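Local coordinates for cryptic loci regulator 2 (Schizosaccharomyces pombe 972h-, PDB 5IKJ), which promotes transcriptional gene silencing and deacetylation at heterochromatic loci, acting upstream of the histone deacetylases, and is needed for nucleosome positioning and for silencing by the SHREC repressor complex, at residues Met227-Lys232 / Thr363-Phe368; Gly338-Leu343 / His378-Phe383. One frame throughout, in Å; residues are numbered along the deposited sequence.

Contact 1. Residues Met227-Lys232 / Thr363-Phe368; sequences MFHECK and TVLPTF
This is a buried helix-on-loop contact, built round a CH-pi packing of Pro366 on Phe228. It joins the long helix 214-237 to the irregular stretch of chain that runs from strand 353-355 to strand 377-384, near the chain's centre. The Pro366 ring lies over one face of the Phe228 ring. Its CD sits 3.7 Å from the centroid of the Phe228 ring, only 15° off the normal, while CG of Pro366 lies over the same face nearer its rim, 3.7 Å from Phe228 CD1. Because CG of Phe228 is anti to the backbone N (chi1 166°), the ring stands out from the helix toward the loop. Thr363 meets the same ring at its edge, near the ring plane, with the methyl CG2 4.1 Å from Phe228 CE2. Leu365 contributes a single branch: CD1 comes obliquely to Phe228 CD2 at 4.1 Å and also to the imidazole of His229, 4.2 Å from NE2. Within the helix, Phe228 turns its CD2 corner to the middle of the His229 ring, so the two aromatic groups pack as a unit against the loop. The imidazole is fixed by a hydrogen bond from NE2 to Gly69 O, and the backbone of Leu365 is bonded to Val67, so the end of helix 50-67 and the loop after it hold both sides. No hydrogen bond links the helix and the loop directly here; the fit is one of shape. Lys232 and Thr363 approach tip to tip without bonding, the ammonium being bonded instead to the backbone of a chain of another protein. The lysine chain runs extended until chi4, where it bends (67°), and it is CE, 3.7 Å from Thr363 OG1, that does the touching.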
# COMPACT_ATOMS: atom_id res chain seq x y z
N MET A 227 1.87 -3.20 -0.73
CA MET A 227 0.43 -3.04 -0.90
C MET A 227 -0.06 -1.88 -0.07
O MET A 227 -0.85 -1.07 -0.53
CB MET A 227 -0.32 -4.30 -0.52
CG MET A 227 -1.82 -4.16 -0.69
SD MET A 227 -2.68 -5.70 -0.42
CE MET A 227 -2.19 -6.05 1.25
N PHE A 228 0.41 -1.79 1.17
CA PHE A 228 0.02 -0.69 2.04
C PHE A 228 0.32 0.65 1.38
O PHE A 228 -0.52 1.56 1.37
CB PHE A 228 0.74 -0.80 3.38
CG PHE A 228 0.66 0.45 4.22
CD1 PHE A 228 -0.45 0.71 5.00
CD2 PHE A 228 1.70 1.37 4.21
CE1 PHE A 228 -0.53 1.86 5.76
CE2 PHE A 228 1.63 2.52 4.98
CZ PHE A 228 0.52 2.76 5.75
N HIS A 229 1.53 0.79 0.83
CA HIS A 229 1.92 2.06 0.23
C HIS A 229 1.23 2.29 -1.11
O HIS A 229 0.99 3.44 -1.49
CB HIS A 229 3.44 2.12 0.08
CG HIS A 229 4.15 2.39 1.36
ND1 HIS A 229 4.08 3.61 2.00
CD2 HIS A 229 4.93 1.61 2.14
CE1 HIS A 229 4.79 3.56 3.11
NE2 HIS A 229 5.32 2.36 3.22
N GLU A 230 0.91 1.22 -1.85
CA GLU A 230 0.06 1.38 -3.03
C GLU A 230 -1.31 1.89 -2.63
O GLU A 230 -1.89 2.75 -3.31
CB GLU A 230 -0.05 0.05 -3.77
CG GLU A 230 -0.78 0.14 -5.10
CD GLU A 230 -0.97 -1.21 -5.76
OE1 GLU A 230 -0.26 -2.16 -5.38
OE2 GLU A 230 -1.85 -1.32 -6.65
N CYS A 231 -1.86 1.37 -1.53
CA CYS A 231 -3.13 1.85 -1.02
C CYS A 231 -3.03 3.31 -0.60
O CYS A 231 -3.84 4.15 -1.01
CB CYS A 231 -3.56 0.98 0.16
SG CYS A 231 -5.16 1.39 0.85
N LYS A 232 -2.03 3.63 0.22
CA LYS A 232 -1.86 5.00 0.69
C LYS A 232 -1.71 5.97 -0.48
O LYS A 232 -2.27 7.07 -0.46
CB LYS A 232 -0.64 5.07 1.61
CG LYS A 232 -0.54 6.34 2.43
CD LYS A 232 0.63 6.27 3.41
CE LYS A 232 0.83 7.58 4.16
NZ LYS A 232 -0.29 7.88 5.10
N THR A 363 4.94 8.34 8.91
CA THR A 363 4.13 7.22 8.46
C THR A 363 4.63 5.95 9.16
O THR A 363 5.78 5.55 8.97
CB THR A 363 4.20 7.07 6.95
OG1 THR A 363 3.71 8.26 6.32
CG2 THR A 363 3.38 5.87 6.48
N VAL A 364 3.76 5.33 9.95
CA VAL A 364 4.12 4.13 10.71
C VAL A 364 3.60 2.92 9.96
O VAL A 364 2.41 2.83 9.64
CB VAL A 364 3.56 4.19 12.14
CG1 VAL A 364 4.03 2.98 12.94
CG2 VAL A 364 4.00 5.47 12.83
N LEU A 365 4.49 1.97 9.69
CA LEU A 365 4.16 0.80 8.90
C LEU A 365 3.35 -0.18 9.74
O LEU A 365 3.87 -0.70 10.73
CB LEU A 365 5.43 0.14 8.40
CG LEU A 365 5.31 -1.05 7.45
CD1 LEU A 365 4.71 -0.62 6.12
CD2 LEU A 365 6.68 -1.67 7.26
N PRO A 366 2.10 -0.47 9.38
CA PRO A 366 1.33 -1.44 10.15
C PRO A 366 1.70 -2.87 9.79
O PRO A 366 2.04 -3.18 8.65
CB PRO A 366 -0.12 -1.13 9.76
CG PRO A 366 -0.00 -0.67 8.36
CD PRO A 366 1.31 0.07 8.26
N THR A 367 1.64 -3.74 10.79
CA THR A 367 1.85 -5.18 10.61
C THR A 367 0.53 -5.86 10.98
O THR A 367 0.29 -6.17 12.15
CB THR A 367 3.02 -5.70 11.46
OG1 THR A 367 2.84 -5.30 12.83
CG2 THR A 367 4.34 -5.14 10.93
N PHE A 368 -0.31 -6.09 9.97
CA PHE A 368 -1.65 -6.63 10.23
C PHE A 368 -1.60 -8.11 10.57
O PHE A 368 -2.38 -8.58 11.41
CB PHE A 368 -2.55 -6.40 9.02
CG PHE A 368 -3.00 -4.98 8.85
CD1 PHE A 368 -3.60 -4.31 9.90
CD2 PHE A 368 -2.84 -4.33 7.64
CE1 PHE A 368 -4.03 -3.00 9.74
CE2 PHE A 368 -3.26 -3.02 7.48
CZ PHE A 368 -3.86 -2.36 8.53

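Contact 2. Residues Gly338-Leu343 / His378-Phe383; sequences GIFQPL and HFYGIF
Pro342 overlaps the imidazole of His378, its CG standing over the middle of the ring, 3.5 Å from the centroid of the His378 ring in a CH-pi contact. A hydrogen bond from His378 ND1 to Asp416 OD1 fixes the rotation of that imidazole. An alanine in place of His378 would probably leave Asp416 without this partner and open a gap beneath Pro342. Phe340 is held from both faces: His378 CB lies over one, 4.2 Å from the centroid of the Phe340 ring, and Tyr380 turns its edge to the other in a T-shaped stack with planes at 64°. CG of Phe340 lies between the backbone N and the carbonyl carbon (chi1 72°), which folds the ring back over the neighbouring strand. On the other side of the sheet, Ile339 CG1 rests over the Phe379 ring, and the two residues form an antiparallel non-hydrogen-bonded pair. The strands are tied by Tyr380 N to Gly338 O, 2.7 Å, and by Phe340 N to His378 O, 3.1 Å; both donors lie well above the carbonyl plane. A classic beta bulge sets Tyr380 and Gly381 together opposite Phe337, and the strand bends sharply there. Strand 377-384 runs between strands 333-340 and 411-419, bonded to the latter through the backbones of Phe379 and Ile417, with Tyr380 packed against helix 214-237.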
# COMPACT_ATOMS: atom_id res chain seq x y z
N GLY A 338 -5.61 -8.63 -0.82
CA GLY A 338 -5.04 -7.97 0.34
C GLY A 338 -5.77 -8.25 1.63
O GLY A 338 -6.18 -7.32 2.33
N ILE A 339 -5.93 -9.53 1.98
CA ILE A 339 -6.57 -9.88 3.24
C ILE A 339 -5.68 -9.44 4.39
O ILE A 339 -4.44 -9.50 4.31
CB ILE A 339 -6.85 -11.39 3.29
CG1 ILE A 339 -7.78 -11.72 4.46
CG2 ILE A 339 -5.55 -12.18 3.41
CD1 ILE A 339 -8.37 -13.12 4.40
N PHE A 340 -6.31 -8.98 5.47
CA PHE A 340 -5.57 -8.53 6.65
C PHE A 340 -6.46 -8.67 7.87
O PHE A 340 -7.67 -8.88 7.77
CB PHE A 340 -5.09 -7.09 6.49
CG PHE A 340 -6.19 -6.07 6.57
CD1 PHE A 340 -7.02 -5.84 5.50
CD2 PHE A 340 -6.38 -5.34 7.74
CE1 PHE A 340 -8.03 -4.91 5.57
CE2 PHE A 340 -7.40 -4.40 7.82
CZ PHE A 340 -8.22 -4.19 6.74
N GLN A 341 -5.84 -8.55 9.04
CA GLN A 341 -6.55 -8.58 10.31
C GLN A 341 -6.69 -7.16 10.83
O GLN A 341 -5.67 -6.53 11.14
CB GLN A 341 -5.82 -9.44 11.33
CG GLN A 341 -5.84 -10.93 11.01
CD GLN A 341 -7.23 -11.52 11.09
OE1 GLN A 341 -8.14 -10.93 11.67
NE2 GLN A 341 -7.41 -12.69 10.49
N PRO A 342 -7.90 -6.60 10.93
CA PRO A 342 -8.04 -5.28 11.54
C PRO A 342 -7.40 -5.23 12.92
O PRO A 342 -7.32 -6.24 13.62
CB PRO A 342 -9.56 -5.08 11.62
CG PRO A 342 -10.11 -5.95 10.54
CD PRO A 342 -9.19 -7.13 10.45
N LEU A 343 -6.93 -4.05 13.30
CA LEU A 343 -6.27 -3.88 14.58
C LEU A 343 -7.27 -3.53 15.67
O LEU A 343 -8.27 -2.83 15.43
CB LEU A 343 -5.21 -2.77 14.50
CG LEU A 343 -4.12 -2.93 13.44
CD1 LEU A 343 -3.11 -1.80 13.54
CD2 LEU A 343 -3.42 -4.28 13.55
N HIS A 378 -11.44 -9.39 6.08
CA HIS A 378 -11.30 -8.01 5.64
C HIS A 378 -10.22 -7.92 4.57
O HIS A 378 -9.25 -8.68 4.58
CB HIS A 378 -10.96 -7.10 6.82
CG HIS A 378 -12.01 -7.10 7.89
ND1 HIS A 378 -12.91 -6.06 8.05
CD2 HIS A 378 -12.31 -8.01 8.85
CE1 HIS A 378 -13.72 -6.33 9.06
NE2 HIS A 378 -13.38 -7.51 9.56
N PHE A 379 -10.39 -6.97 3.65
CA PHE A 379 -9.56 -6.90 2.45
C PHE A 379 -9.17 -5.47 2.16
O PHE A 379 -9.98 -4.55 2.29
CB PHE A 379 -10.29 -7.51 1.25
CG PHE A 379 -10.52 -8.98 1.36
CD1 PHE A 379 -9.56 -9.88 0.90
CD2 PHE A 379 -11.68 -9.48 1.92
CE1 PHE A 379 -9.76 -11.24 1.00
CE2 PHE A 379 -11.88 -10.85 2.02
CZ PHE A 379 -10.92 -11.72 1.57
N TYR A 380 -7.92 -5.29 1.73
CA TYR A 380 -7.42 -3.97 1.37
C TYR A 380 -8.22 -3.35 0.23
O TYR A 380 -8.48 -2.14 0.22
CB TYR A 380 -5.95 -4.06 0.97
CG TYR A 380 -4.98 -3.55 2.00
CD1 TYR A 380 -4.54 -4.37 3.03
CD2 TYR A 380 -4.48 -2.26 1.92
CE1 TYR A 380 -3.63 -3.90 3.97
CE2 TYR A 380 -3.58 -1.79 2.85
CZ TYR A 380 -3.16 -2.61 3.87
OH TYR A 380 -2.26 -2.12 4.79
N GLY A 381 -8.62 -4.16 -0.74
CA GLY A 381 -9.23 -3.60 -1.93
C GLY A 381 -9.88 -4.67 -2.78
O GLY A 381 -9.91 -5.85 -2.43
N ILE A 382 -10.40 -4.22 -3.92
CA ILE A 382 -11.17 -5.08 -4.82
C ILE A 382 -11.14 -4.47 -6.21
O ILE A 382 -11.35 -3.26 -6.37
CB ILE A 382 -12.61 -5.26 -4.31
CG1 ILE A 382 -13.36 -6.30 -5.15
CG2 ILE A 382 -13.35 -3.92 -4.34
CD1 ILE A 382 -14.68 -6.73 -4.53
N PHE A 383 -10.88 -5.28 -7.22
CA PHE A 383 -11.07 -4.86 -8.61
C PHE A 383 -12.55 -4.98 -8.94
O PHE A 383 -13.14 -6.06 -8.81
CB PHE A 383 -10.25 -5.72 -9.56
CG PHE A 383 -8.82 -5.29 -9.70
CD1 PHE A 383 -8.48 -4.26 -10.56
CD2 PHE A 383 -7.82 -5.93 -9.00
CE1 PHE A 383 -7.16 -3.86 -10.70
CE2 PHE A 383 -6.50 -5.54 -9.13
CZ PHE A 383 -6.17 -4.50 -9.99

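Overall arrangement
The two contacts interlock along the chain: 227-232, 338-343, 363-368 and 378-383 follow in that order, so partners of contact 1 and contact 2 alternate. Their centres are about 11 Å apart and they touch. Tyr380 of contact 2 packs on Phe228 of contact 1, Phe368 meets the Phe340 ring, and Met227 SD comes within 3.4 Å of Gly338 CA. Contact 2 pairs two strands of the large mixed sheet, and its segment 378-383 lies within the Clr2 region of the SH3 clan; contact 1 lays helix 214-237 beside it, with the loop 363-368 at the junction. A chain of another protein packs against both contacts, which probably help shape the surface it binds.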